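Local coordinates for DUF4595 domain-containing protein (Bacteroides vulgatus, PDB 3TZG), which is of unknown function but forms a porin-like beta barrel, a shape that may point to an outer-membrane setting, at residues A93-V98 / I108-R113; K122-K127 / T141-A146; L136-T141 / H154-Y159; V150-T155 / M208-S213. All coordinates share one frame; numbering follows the deposited sequence.

Interaction 1. Residues A93-V98 / I108-R113; sequences ADKQTV and INSDYR
Lys95 lies flat along one face of the Tyr112 ring, the two side chains running side by side and pointing the same way. CG of Lys95 sits 4.0 Å from the centroid of the Tyr112 ring, a CH-pi contact displaced toward the rim. The lysine gets there by turning CG anti to its own nitrogen (chi1 -172°) and staying extended to the tip, where NZ forms a salt bridge with Asp182 of helix 181-188; the Tyr112 hydroxyl is hydrogen-bonded to Asp179. At the ring's edge Ala93 CB comes within 4.5 Å of Tyr112 CD1. Further along the same face, Thr97 OG1 and Ser110 OG share a hydrogen bond of 2.6 Å. Asp94, Gln96 and Val98 stand on the other face with Arg113, Asp111 and Asn109; Asp94 turns its carboxylate away to a salt bridge with Arg81. The backbones are joined by six hydrogen bonds, among them Gln96 N to Asp111 O at 2.9 Å. This is regular antiparallel pairing within the hairpin of strands 90-102 and 105-114, one piece of a beta-barrel wall whose Lys95-Tyr112 face carries the more buried side chains.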
loop_
_atom_site.group_PDB
_atom_site.type_symbol
_atom_site.label_atom_id
_atom_site.label_comp_id
_atom_site.label_asym_id
_atom_site.label_seq_id
_atom_site.Cartn_x
_atom_site.Cartn_y
_atom_site.Cartn_z
ATOM N N ALA A 93 -9.407 7.596 -15.069
ATOM C CA ALA A 93 -10.152 8.102 -13.944
ATOM C C ALA A 93 -9.381 9.127 -13.114
ATOM O O ALA A 93 -8.162 9.204 -13.177
ATOM C CB ALA A 93 -10.546 6.933 -13.050
ATOM N N ASP A 94 -10.142 9.937 -12.356
ATOM C CA ASP A 94 -9.658 10.879 -11.370
ATOM C C ASP A 94 -10.096 10.378 -10.009
ATOM O O ASP A 94 -11.280 10.091 -9.802
ATOM C CB ASP A 94 -10.101 12.322 -11.639
ATOM C CG ASP A 94 -8.944 13.141 -12.201
ATOM O OD1 ASP A 94 -7.893 13.278 -11.489
ATOM O OD2 ASP A 94 -9.065 13.625 -13.348
ATOM N N LYS A 95 -9.103 10.193 -9.107
ATOM C CA LYS A 95 -9.314 9.697 -7.753
ATOM C C LYS A 95 -9.136 10.817 -6.729
ATOM O O LYS A 95 -8.102 11.485 -6.699
ATOM C CB LYS A 95 -8.354 8.543 -7.455
ATOM C CG LYS A 95 -8.635 7.833 -6.141
ATOM C CD LYS A 95 -7.541 6.824 -5.869
ATOM C CE LYS A 95 -7.711 6.066 -4.594
ATOM N NZ LYS A 95 -6.701 5.000 -4.442
ATOM N N GLN A 96 -10.160 11.016 -5.903
ATOM C CA GLN A 96 -10.158 11.982 -4.811
ATOM C C GLN A 96 -10.226 11.249 -3.475
ATOM O O GLN A 96 -11.198 10.542 -3.193
ATOM C CB GLN A 96 -11.306 12.965 -4.949
ATOM C CG GLN A 96 -11.033 14.068 -5.904
ATOM C CD GLN A 96 -12.217 14.969 -6.123
ATOM O OE1 GLN A 96 -13.338 14.708 -5.689
ATOM N NE2 GLN A 96 -11.995 16.053 -6.822
ATOM N N THR A 97 -9.201 11.417 -2.659
ATOM C CA THR A 97 -9.137 10.705 -1.394
ATOM C C THR A 97 -8.926 11.661 -0.221
ATOM O O THR A 97 -8.255 12.693 -0.369
ATOM C CB THR A 97 -7.995 9.672 -1.469
ATOM O OG1 THR A 97 -8.328 8.743 -2.493
ATOM C CG2 THR A 97 -7.803 8.915 -0.169
ATOM N N VAL A 98 -9.488 11.277 0.945
ATOM C CA VAL A 98 -9.338 11.964 2.220
ATOM C C VAL A 98 -8.911 10.924 3.271
ATOM O O VAL A 98 -9.377 9.782 3.264
ATOM C CB VAL A 98 -10.583 12.778 2.663
ATOM C CG1 VAL A 98 -10.758 14.008 1.786
ATOM C CG2 VAL A 98 -11.860 11.924 2.696
ATOM N N ILE A 108 -9.906 5.790 5.269
ATOM C CA ILE A 108 -9.515 6.202 3.921
ATOM C C ILE A 108 -10.775 6.149 3.058
ATOM O O ILE A 108 -11.423 5.107 2.958
ATOM C CB ILE A 108 -8.334 5.350 3.352
ATOM C CG1 ILE A 108 -7.108 5.393 4.308
ATOM C CG2 ILE A 108 -7.957 5.826 1.953
ATOM C CD1 ILE A 108 -5.923 4.607 3.921
ATOM N N ASN A 109 -11.155 7.272 2.481
ATOM C CA ASN A 109 -12.347 7.318 1.622
ATOM C C ASN A 109 -11.962 7.891 0.280
ATOM O O ASN A 109 -11.420 9.005 0.227
ATOM C CB ASN A 109 -13.480 8.114 2.260
ATOM C CG ASN A 109 -13.865 7.595 3.629
ATOM O OD1 ASN A 109 -14.642 6.652 3.761
ATOM N ND2 ASN A 109 -13.290 8.172 4.683
ATOM N N SER A 110 -12.188 7.100 -0.802
ATOM C CA SER A 110 -11.851 7.474 -2.181
ATOM C C SER A 110 -13.043 7.481 -3.105
ATOM O O SER A 110 -13.922 6.621 -3.016
ATOM C CB SER A 110 -10.821 6.521 -2.762
ATOM O OG SER A 110 -9.597 6.571 -2.045
ATOM N N ASP A 111 -13.060 8.458 -4.007
ATOM C CA ASP A 111 -14.077 8.578 -5.041
ATOM C C ASP A 111 -13.400 8.640 -6.367
ATOM O O ASP A 111 -12.466 9.433 -6.562
ATOM C CB ASP A 111 -14.998 9.776 -4.828
ATOM C CG ASP A 111 -16.113 9.439 -3.886
ATOM O OD1 ASP A 111 -17.032 8.720 -4.307
ATOM O OD2 ASP A 111 -16.032 9.837 -2.695
ATOM N N TYR A 112 -13.827 7.733 -7.253
ATOM C CA TYR A 112 -13.347 7.588 -8.612
ATOM C C TYR A 112 -14.353 8.109 -9.603
ATOM O O TYR A 112 -15.482 7.624 -9.633
ATOM C CB TYR A 112 -13.067 6.122 -8.905
ATOM C CG TYR A 112 -11.868 5.531 -8.210
ATOM C CD1 TYR A 112 -10.614 5.550 -8.813
ATOM C CD2 TYR A 112 -12.012 4.811 -7.032
ATOM C CE1 TYR A 112 -9.519 4.919 -8.229
ATOM C CE2 TYR A 112 -10.927 4.162 -6.444
ATOM C CZ TYR A 112 -9.679 4.226 -7.042
ATOM O OH TYR A 112 -8.600 3.599 -6.467
ATOM N N ARG A 113 -13.948 9.092 -10.415
ATOM C CA ARG A 113 -14.727 9.689 -11.505
ATOM C C ARG A 113 -13.936 9.642 -12.823
ATOM O O ARG A 113 -12.714 9.743 -12.812
ATOM C CB ARG A 113 -15.102 11.137 -11.180
ATOM C CG ARG A 113 -16.263 11.357 -10.219
ATOM C CD ARG A 113 -16.119 12.789 -9.779
ATOM N NE ARG A 113 -17.003 13.276 -8.732
ATOM C CZ ARG A 113 -17.145 14.570 -8.448
ATOM N NH1 ARG A 113 -16.502 15.490 -9.159
ATOM N NH2 ARG A 113 -17.956 14.958 -7.481
#

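Interaction 2. Residues K122-K127 / T141-A146; sequences KKVQGK and TVFTEA
Thr144 N gives its hydrogen to Lys123 O at 2.8 Å, and Lys123 N answers with a bond to Thr144 O, so the two residues close one reciprocal ring. Two residues on, Gln125 and Val142 close another, with Gln125 N 2.9 Å from Val142 O. Between the rings lies the non-hydrogen-bonded pair Val124 and Phe143, whose side chains run alongside each other on one face. Val124 uses both methyls: CG1 lies 3.7 Å from CE2 of the Phe143 ring and CG2 reaches its CD2. With CG1 anti to the backbone nitrogen, Val124 also meets the Thr141 methyl, CG1 to CG2 3.6 Å, and so fills the angle between threonine and ring. The pairing belongs to the hairpin of strands 120-130 and 136-145, neighbouring staves of the antiparallel barrel, with strand 105-114 flanking one side and strand 150-158 the other. On this same face Lys122 rises beside Glu145. Its chain is extended as far as CE and then bends (chi4 62°), which carries NZ back to a salt bridge with Glu145 OE2 at 2.9 Å, met nearly straight along the C-O direction. Lys122 NZ also stands 3.4 Å from Phe143 CD2, approaching the ring obliquely. Glu145 bends at its second torsion to offer that oxygen. Behind the strands, on the opposite face, Lys123 and Thr144 bring their CB atoms within 4.0 Å of each other, while the extended Lys123 chain leads its amine away from Thr144.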
loop_
_atom_site.group_PDB
_atom_site.type_symbol
_atom_site.label_atom_id
_atom_site.label_comp_id
_atom_site.label_asym_id
_atom_site.label_seq_id
_atom_site.Cartn_x
_atom_site.Cartn_y
_atom_site.Cartn_z
ATOM N N LYS A 122 -16.614 4.570 -9.065
ATOM C CA LYS A 122 -16.344 3.729 -7.895
ATOM C C LYS A 122 -16.110 4.528 -6.605
ATOM O O LYS A 122 -15.496 5.603 -6.622
ATOM C CB LYS A 122 -15.067 2.926 -8.199
ATOM C CG LYS A 122 -14.870 1.651 -7.433
ATOM C CD LYS A 122 -13.552 1.002 -7.891
ATOM C CE LYS A 122 -13.042 -0.112 -6.993
ATOM N NZ LYS A 122 -13.986 -1.262 -6.910
ATOM N N LYS A 123 -16.570 3.963 -5.478
ATOM C CA LYS A 123 -16.339 4.470 -4.126
ATOM C C LYS A 123 -15.671 3.370 -3.311
ATOM O O LYS A 123 -16.128 2.228 -3.337
ATOM C CB LYS A 123 -17.648 4.947 -3.472
ATOM C CG LYS A 123 -17.441 5.855 -2.274
ATOM C CD LYS A 123 -18.746 6.220 -1.620
ATOM C CE LYS A 123 -18.508 7.195 -0.481
ATOM N NZ LYS A 123 -19.751 7.504 0.300
ATOM N N VAL A 124 -14.560 3.685 -2.649
ATOM C CA VAL A 124 -13.844 2.732 -1.782
ATOM C C VAL A 124 -13.714 3.360 -0.395
ATOM O O VAL A 124 -13.321 4.530 -0.283
ATOM C CB VAL A 124 -12.478 2.292 -2.335
ATOM C CG1 VAL A 124 -11.906 1.163 -1.494
ATOM C CG2 VAL A 124 -12.578 1.868 -3.808
ATOM N N GLN A 125 -14.117 2.616 0.654
ATOM C CA GLN A 125 -14.081 3.086 2.041
ATOM C C GLN A 125 -13.316 2.087 2.891
ATOM O O GLN A 125 -13.745 0.956 3.044
ATOM C CB GLN A 125 -15.500 3.303 2.579
ATOM C CG GLN A 125 -16.317 4.297 1.778
ATOM C CD GLN A 125 -17.717 4.360 2.291
ATOM O OE1 GLN A 125 -18.068 5.264 3.045
ATOM N NE2 GLN A 125 -18.547 3.392 1.910
ATOM N N GLY A 126 -12.180 2.501 3.421
ATOM C CA GLY A 126 -11.339 1.611 4.198
ATOM C C GLY A 126 -11.137 2.086 5.603
ATOM O O GLY A 126 -10.915 3.279 5.817
ATOM N N LYS A 127 -11.177 1.133 6.559
ATOM C CA LYS A 127 -10.968 1.339 7.987
ATOM C C LYS A 127 -9.774 0.521 8.432
ATOM O O LYS A 127 -9.802 -0.689 8.270
ATOM C CB LYS A 127 -12.232 0.945 8.764
ATOM C CG LYS A 127 -12.259 1.442 10.193
ATOM C CD LYS A 127 -13.477 0.907 10.942
ATOM C CE LYS A 127 -13.457 1.361 12.381
ATOM N NZ LYS A 127 -14.535 0.716 13.173
ATOM N N THR A 141 -12.905 -2.938 4.248
ATOM C CA THR A 141 -13.064 -2.197 3.007
ATOM C C THR A 141 -14.411 -2.466 2.420
ATOM O O THR A 141 -14.835 -3.618 2.352
ATOM C CB THR A 141 -11.976 -2.527 1.995
ATOM O OG1 THR A 141 -10.705 -2.680 2.626
ATOM C CG2 THR A 141 -11.869 -1.480 0.933
ATOM N N VAL A 142 -15.085 -1.392 1.988
ATOM C CA VAL A 142 -16.376 -1.425 1.326
ATOM C C VAL A 142 -16.204 -0.797 -0.030
ATOM O O VAL A 142 -15.743 0.343 -0.123
ATOM C CB VAL A 142 -17.500 -0.749 2.144
ATOM C CG1 VAL A 142 -18.833 -0.787 1.391
ATOM C CG2 VAL A 142 -17.636 -1.396 3.516
ATOM N N PHE A 143 -16.587 -1.543 -1.085
ATOM C CA PHE A 143 -16.528 -1.112 -2.485
ATOM C C PHE A 143 -17.916 -0.879 -3.018
ATOM O O PHE A 143 -18.723 -1.811 -3.041
ATOM C CB PHE A 143 -15.804 -2.156 -3.350
ATOM C CG PHE A 143 -14.375 -2.451 -2.961
ATOM C CD1 PHE A 143 -14.085 -3.393 -1.979
ATOM C CD2 PHE A 143 -13.316 -1.795 -3.591
ATOM C CE1 PHE A 143 -12.760 -3.662 -1.622
ATOM C CE2 PHE A 143 -11.992 -2.062 -3.239
ATOM C CZ PHE A 143 -11.720 -2.998 -2.261
ATOM N N THR A 144 -18.217 0.368 -3.417
ATOM C CA THR A 144 -19.502 0.691 -4.032
ATOM C C THR A 144 -19.239 0.962 -5.512
ATOM O O THR A 144 -18.390 1.792 -5.856
ATOM C CB THR A 144 -20.227 1.832 -3.331
ATOM O OG1 THR A 144 -20.422 1.479 -1.968
ATOM C CG2 THR A 144 -21.581 2.110 -3.954
ATOM N N GLU A 145 -19.922 0.201 -6.377
ATOM C CA GLU A 145 -19.791 0.322 -7.823
ATOM C C GLU A 145 -20.814 1.329 -8.335
ATOM O O GLU A 145 -21.739 1.679 -7.600
ATOM C CB GLU A 145 -19.948 -1.050 -8.493
ATOM C CG GLU A 145 -18.789 -2.004 -8.227
ATOM C CD GLU A 145 -17.459 -1.643 -8.863
ATOM O OE1 GLU A 145 -17.464 -1.082 -9.982
ATOM O OE2 GLU A 145 -16.408 -1.978 -8.272
ATOM N N ALA A 146 -20.623 1.823 -9.580
ATOM C CA ALA A 146 -21.469 2.829 -10.244
ATOM C C ALA A 146 -22.978 2.470 -10.188
ATOM O O ALA A 146 -23.807 3.369 -9.956
ATOM C CB ALA A 146 -21.033 2.986 -11.686
#

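Interaction 3. Residues L136-T141 / H154-Y159; sequences LKEVMT and HTYYNY
Glu138 reaches across to both His154 and Tyr156, in the hairpin of strands 136-145 and 150-158, two adjoining staves of the barrel wall; on its other edge, strand 136-145 has a classic beta bulge, Lys137 and Glu138 both facing Val129 of strand 120-130. From the backbone outward, Glu138 CB lies over the main chain opposite, 3.6 Å from Thr155 O, and at the edge of the His154 ring, in its plane. CG, placed beside the backbone nitrogen by a chi1 of -61°, comes to 3.5 Å from Tyr156 CD2. CD lies near both His154 NE2 and Tyr156 CE2. The carboxylate then divides its oxygens: OE2 keeps to the Tyr156 ring near CE2, whereas OE1 accepts a hydrogen bond from His154 NE2 at 3.0 Å. That bond lies in the imidazole plane but meets OE1 from above the carboxylate plane; the two planes are 66° apart. Selenomethionine Met140 covers one face of the His154 ring, with CG 3.5 Å from its centroid and almost on the normal, and Tyr156 stacks against the other. On the opposite side of the strands, Val139 CG2 packs at the edge of the Tyr157 ring, 3.7 Å from CE2, and the Tyr157 hydroxyl bonds to the backbone of Asp177. Between Val139 and Thr155 the main chains are linked by reciprocal bonds; ahead of them Tyr157 N donates to Lys137 O. Where strand 150-158 ends, the Tyr159 hydroxyl donates to Leu136 O at 2.6 Å, with that carbonyl oxygen lying in the plane of the tyrosine ring at its edge.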
loop_
_atom_site.group_PDB
_atom_site.type_symbol
_atom_site.label_atom_id
_atom_site.label_comp_id
_atom_site.label_asym_id
_atom_site.label_seq_id
_atom_site.Cartn_x
_atom_site.Cartn_y
_atom_site.Cartn_z
ATOM N N LEU A 136 -1.040 -3.171 12.856
ATOM C CA LEU A 136 -2.298 -3.197 12.087
ATOM C C LEU A 136 -2.969 -4.566 12.275
ATOM O O LEU A 136 -2.407 -5.583 11.857
ATOM C CB LEU A 136 -2.030 -2.890 10.604
ATOM C CG LEU A 136 -3.222 -2.963 9.671
ATOM C CD1 LEU A 136 -4.273 -1.942 10.060
ATOM C CD2 LEU A 136 -2.796 -2.767 8.260
ATOM N N LYS A 137 -4.131 -4.598 12.949
ATOM C CA LYS A 137 -4.797 -5.855 13.288
ATOM C C LYS A 137 -5.886 -6.221 12.312
ATOM O O LYS A 137 -6.034 -7.409 11.996
ATOM C CB LYS A 137 -5.374 -5.819 14.704
ATOM C CG LYS A 137 -4.315 -6.277 15.744
ATOM C CD LYS A 137 -4.009 -7.825 15.714
ATOM C CE LYS A 137 -2.925 -8.291 16.644
ATOM N NZ LYS A 137 -3.204 -7.986 18.086
ATOM N N GLU A 138 -6.638 -5.222 11.823
ATOM C CA GLU A 138 -7.759 -5.445 10.897
ATOM C C GLU A 138 -7.934 -4.321 9.927
ATOM O O GLU A 138 -7.687 -3.156 10.260
ATOM C CB GLU A 138 -9.080 -5.612 11.648
ATOM C CG GLU A 138 -9.172 -6.774 12.596
ATOM C CD GLU A 138 -10.414 -6.740 13.457
ATOM O OE1 GLU A 138 -11.351 -5.965 13.156
ATOM O OE2 GLU A 138 -10.468 -7.543 14.414
ATOM N N VAL A 139 -8.389 -4.671 8.733
ATOM C CA VAL A 139 -8.705 -3.732 7.657
ATOM C C VAL A 139 -10.087 -4.078 7.124
ATOM O O VAL A 139 -10.337 -5.221 6.757
ATOM C CB VAL A 139 -7.663 -3.677 6.510
ATOM C CG1 VAL A 139 -8.019 -2.567 5.504
ATOM C CG2 VAL A 139 -6.234 -3.527 7.040
HETATM N N MSE A 140 -10.981 -3.109 7.111
HETATM C CA MSE A 140 -12.335 -3.263 6.588
HETATM C C MSE A 140 -12.499 -2.355 5.395
HETATM O O MSE A 140 -12.193 -1.157 5.489
HETATM C CB MSE A 140 -13.386 -2.974 7.650
HETATM C CG MSE A 140 -13.440 -4.031 8.711
HETATM SE SE MSE A 140 -13.074 -3.327 10.479
HETATM C CE MSE A 140 -11.252 -2.753 10.318
ATOM N N THR A 141 -12.905 -2.938 4.248
ATOM C CA THR A 141 -13.064 -2.197 3.007
ATOM C C THR A 141 -14.411 -2.466 2.420
ATOM O O THR A 141 -14.835 -3.618 2.352
ATOM C CB THR A 141 -11.976 -2.527 1.995
ATOM O OG1 THR A 141 -10.705 -2.680 2.626
ATOM C CG2 THR A 141 -11.869 -1.480 0.933
ATOM N N HIS A 154 -13.115 -8.077 4.979
ATOM C CA HIS A 154 -12.554 -7.909 6.295
ATOM C C HIS A 154 -11.265 -8.686 6.319
ATOM O O HIS A 154 -11.296 -9.890 6.043
ATOM C CB HIS A 154 -13.535 -8.369 7.357
ATOM C CG HIS A 154 -13.332 -7.774 8.715
ATOM N ND1 HIS A 154 -14.410 -7.468 9.526
ATOM C CD2 HIS A 154 -12.190 -7.433 9.359
ATOM C CE1 HIS A 154 -13.898 -7.003 10.650
ATOM N NE2 HIS A 154 -12.563 -6.955 10.600
ATOM N N THR A 155 -10.125 -8.003 6.570
ATOM C CA THR A 155 -8.786 -8.623 6.606
ATOM C C THR A 155 -8.244 -8.644 8.071
ATOM O O THR A 155 -8.324 -7.643 8.778
ATOM C CB THR A 155 -7.853 -7.888 5.659
ATOM O OG1 THR A 155 -8.428 -7.827 4.357
ATOM C CG2 THR A 155 -6.527 -8.530 5.560
ATOM N N TYR A 156 -7.744 -9.802 8.529
ATOM C CA TYR A 156 -7.218 -9.943 9.893
ATOM C C TYR A 156 -5.725 -10.279 9.830
ATOM O O TYR A 156 -5.328 -11.097 9.009
ATOM C CB TYR A 156 -8.005 -11.014 10.691
ATOM C CG TYR A 156 -9.497 -10.777 10.761
ATOM C CD1 TYR A 156 -10.349 -11.245 9.759
ATOM C CD2 TYR A 156 -10.070 -10.125 11.846
ATOM C CE1 TYR A 156 -11.730 -11.083 9.847
ATOM C CE2 TYR A 156 -11.451 -9.921 11.924
ATOM C CZ TYR A 156 -12.276 -10.412 10.927
ATOM O OH TYR A 156 -13.635 -10.190 10.970
ATOM N N TYR A 157 -4.898 -9.658 10.688
ATOM C CA TYR A 157 -3.439 -9.887 10.686
ATOM C C TYR A 157 -2.961 -10.477 11.987
ATOM O O TYR A 157 -3.296 -9.981 13.064
ATOM C CB TYR A 157 -2.663 -8.573 10.424
ATOM C CG TYR A 157 -2.946 -7.982 9.068
ATOM C CD1 TYR A 157 -2.277 -8.437 7.937
ATOM C CD2 TYR A 157 -3.951 -7.042 8.896
ATOM C CE1 TYR A 157 -2.587 -7.954 6.668
ATOM C CE2 TYR A 157 -4.270 -6.547 7.633
ATOM C CZ TYR A 157 -3.574 -6.991 6.522
ATOM O OH TYR A 157 -3.879 -6.491 5.276
ATOM N N ASN A 158 -2.110 -11.491 11.881
ATOM C CA ASN A 158 -1.532 -12.174 13.038
ATOM C C ASN A 158 -0.011 -11.867 13.136
ATOM O O ASN A 158 0.682 -11.916 12.124
ATOM C CB ASN A 158 -1.789 -13.671 12.941
ATOM C CG ASN A 158 -1.279 -14.421 14.130
ATOM O OD1 ASN A 158 -0.088 -14.769 14.218
ATOM N ND2 ASN A 158 -2.156 -14.649 15.092
ATOM N N TYR A 159 0.483 -11.586 14.373
ATOM C CA TYR A 159 1.870 -11.234 14.712
ATOM C C TYR A 159 2.455 -12.151 15.821
ATOM O O TYR A 159 3.380 -11.740 16.542
ATOM C CB TYR A 159 1.916 -9.772 15.187
ATOM C CG TYR A 159 1.437 -8.783 14.151
ATOM C CD1 TYR A 159 2.319 -8.239 13.216
ATOM C CD2 TYR A 159 0.114 -8.354 14.128
ATOM C CE1 TYR A 159 1.882 -7.326 12.253
ATOM C CE2 TYR A 159 -0.337 -7.455 13.161
ATOM C CZ TYR A 159 0.550 -6.949 12.225
ATOM O OH TYR A 159 0.104 -6.049 11.309
HETATM O O HOH W 1 -10.218 -5.078 3.737
#

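Interaction 4. Residues V150-T155 / M208-S213; sequences VSSCHT and MNHGLS
Cys153 and Met208 form a single antiparallel, non-hydrogen-bonded pair, their CA atoms 4.5 Å apart, and there the regular pairing of the two segments stops. Asn209 N still donates to Ser152 O at 3.0 Å, but the chain of 208-213 then turns off: Asn209 and His210 take left-handed backbone angles (phi 43° and 54°) and Gly211 also has positive phi. Met208 and Ser213 meet again across the loop, Met208 N bonding to Ser213 O, and Leu212 and Ser213 together face Met208 as a classic beta bulge. What a continuing strand would have supplied, a carbonyl for Ser152 N, comes instead from the Asn209 side chain, whose OD1 accepts that N-H at 2.9 Å. The donor lies above the amide plane of Asn209, 40° out of it. Asn209 OD1 also lies near Ser151 CA. His210 folds over as well: Ser152 OG stands above one face of the imidazole, 3.7 Å from NE2. On the side where Cys153 and Met208 point, Cys153 SG, swung anti to its own nitrogen, touches the selenium of Met208 at 3.9 Å. Met208 is a selenomethionine; its bent chain brings SE to the sulfur, and only the terminal CE leads away. The contact lies on the protein surface, at the turn between strands 199-208 and 213-224, with strand 136-145 flanking strand 150-158 on its other edge and Tyr206 of strand 199-208 packing against Cys153.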
loop_
_atom_site.group_PDB
_atom_site.type_symbol
_atom_site.label_atom_id
_atom_site.label_comp_id
_atom_site.label_asym_id
_atom_site.label_seq_id
_atom_site.Cartn_x
_atom_site.Cartn_y
_atom_site.Cartn_z
ATOM N N VAL A 150 -22.677 -3.422 -3.931
ATOM C CA VAL A 150 -21.697 -3.335 -2.855
ATOM C C VAL A 150 -21.042 -4.669 -2.582
ATOM O O VAL A 150 -21.703 -5.700 -2.479
ATOM C CB VAL A 150 -22.411 -2.807 -1.581
ATOM C CG1 VAL A 150 -21.506 -2.836 -0.363
ATOM C CG2 VAL A 150 -22.955 -1.402 -1.799
ATOM N N SER A 151 -19.729 -4.634 -2.449
ATOM C CA SER A 151 -18.901 -5.751 -2.018
ATOM C C SER A 151 -18.047 -5.277 -0.862
ATOM O O SER A 151 -17.846 -4.063 -0.709
ATOM C CB SER A 151 -18.059 -6.297 -3.155
ATOM O OG SER A 151 -17.202 -5.301 -3.671
ATOM N N SER A 152 -17.608 -6.203 -0.008
ATOM C CA SER A 152 -16.774 -5.841 1.135
ATOM C C SER A 152 -15.757 -6.931 1.463
ATOM O O SER A 152 -15.885 -8.091 1.017
ATOM C CB SER A 152 -17.627 -5.570 2.360
ATOM O OG SER A 152 -18.314 -6.749 2.750
ATOM N N CYS A 153 -14.770 -6.541 2.289
ATOM C CA CYS A 153 -13.739 -7.429 2.759
ATOM C C CYS A 153 -13.322 -7.065 4.158
ATOM O O CYS A 153 -13.147 -5.887 4.475
ATOM C CB CYS A 153 -12.542 -7.394 1.817
ATOM S SG CYS A 153 -11.318 -8.683 2.135
ATOM N N HIS A 154 -13.115 -8.077 4.979
ATOM C CA HIS A 154 -12.554 -7.909 6.295
ATOM C C HIS A 154 -11.265 -8.686 6.319
ATOM O O HIS A 154 -11.296 -9.890 6.043
ATOM C CB HIS A 154 -13.535 -8.369 7.357
ATOM C CG HIS A 154 -13.332 -7.774 8.715
ATOM N ND1 HIS A 154 -14.410 -7.468 9.526
ATOM C CD2 HIS A 154 -12.190 -7.433 9.359
ATOM C CE1 HIS A 154 -13.898 -7.003 10.650
ATOM N NE2 HIS A 154 -12.563 -6.955 10.600
ATOM N N THR A 155 -10.125 -8.003 6.570
ATOM C CA THR A 155 -8.786 -8.623 6.606
ATOM C C THR A 155 -8.244 -8.644 8.071
ATOM O O THR A 155 -8.324 -7.643 8.778
ATOM C CB THR A 155 -7.853 -7.888 5.659
ATOM O OG1 THR A 155 -8.428 -7.827 4.357
ATOM C CG2 THR A 155 -6.527 -8.530 5.560
HETATM N N MSE A 208 -14.531 -12.337 2.652
HETATM C CA MSE A 208 -15.271 -11.543 1.681
HETATM C C MSE A 208 -16.758 -11.674 1.807
HETATM O O MSE A 208 -17.292 -12.787 1.969
HETATM C CB MSE A 208 -14.916 -11.917 0.250
HETATM C CG MSE A 208 -13.824 -11.075 -0.339
HETATM SE SE MSE A 208 -12.116 -11.910 0.005
HETATM C CE MSE A 208 -12.172 -13.522 -1.166
ATOM N N ASN A 209 -17.429 -10.522 1.660
ATOM C CA ASN A 209 -18.870 -10.371 1.619
ATOM C C ASN A 209 -19.565 -11.224 2.700
ATOM O O ASN A 209 -20.499 -12.011 2.428
ATOM C CB ASN A 209 -19.376 -10.733 0.224
ATOM C CG ASN A 209 -18.789 -9.831 -0.802
ATOM O OD1 ASN A 209 -18.990 -8.609 -0.761
ATOM N ND2 ASN A 209 -17.959 -10.406 -1.670
ATOM N N HIS A 210 -19.089 -11.023 3.939
ATOM C CA HIS A 210 -19.553 -11.601 5.185
ATOM C C HIS A 210 -19.593 -13.134 5.119
ATOM O O HIS A 210 -20.537 -13.752 5.636
ATOM C CB HIS A 210 -20.932 -11.042 5.566
ATOM C CG HIS A 210 -21.044 -9.572 5.324
ATOM N ND1 HIS A 210 -20.485 -8.657 6.192
ATOM C CD2 HIS A 210 -21.625 -8.909 4.288
ATOM C CE1 HIS A 210 -20.742 -7.468 5.666
ATOM N NE2 HIS A 210 -21.432 -7.572 4.517
ATOM N N GLY A 211 -18.556 -13.729 4.527
ATOM C CA GLY A 211 -18.426 -15.178 4.480
ATOM C C GLY A 211 -18.722 -15.888 3.184
ATOM O O GLY A 211 -18.555 -17.109 3.142
ATOM N N LEU A 212 -19.115 -15.160 2.113
ATOM C CA LEU A 212 -19.423 -15.786 0.812
ATOM C C LEU A 212 -18.177 -16.413 0.230
ATOM O O LEU A 212 -18.271 -17.414 -0.480
ATOM C CB LEU A 212 -20.053 -14.818 -0.205
ATOM C CG LEU A 212 -21.476 -14.341 0.120
ATOM C CD1 LEU A 212 -21.972 -13.361 -0.909
ATOM C CD2 LEU A 212 -22.455 -15.518 0.274
ATOM N N SER A 213 -17.016 -15.866 0.559
ATOM C CA SER A 213 -15.731 -16.479 0.247
ATOM C C SER A 213 -14.720 -16.062 1.332
ATOM O O SER A 213 -14.913 -15.025 1.986
ATOM C CB SER A 213 -15.253 -16.144 -1.161
ATOM O OG SER A 213 -15.037 -14.762 -1.368
#

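How the interactions relate
The four contacts run round one arc of the barrel wall, strand by strand, from 90-102 through to the end of 199-208. Interactions 1 and 2 have centres about 10 Å apart and are stitched together by Ile108 O with Gly126 N and Tyr112 N with Lys122 O, both pairs at 2.8 Å. Interactions 2 and 3 share Thr141 and use the two halves of strand 136-145, their centres about 17 Å apart. Interaction 4 shares His154 and Thr155 with interaction 3 and borders interaction 2 through Phe143 N and Ser151 O, 2.8 Å apart. Interactions 1 and 4 do not touch; their centres are about 21 Å apart.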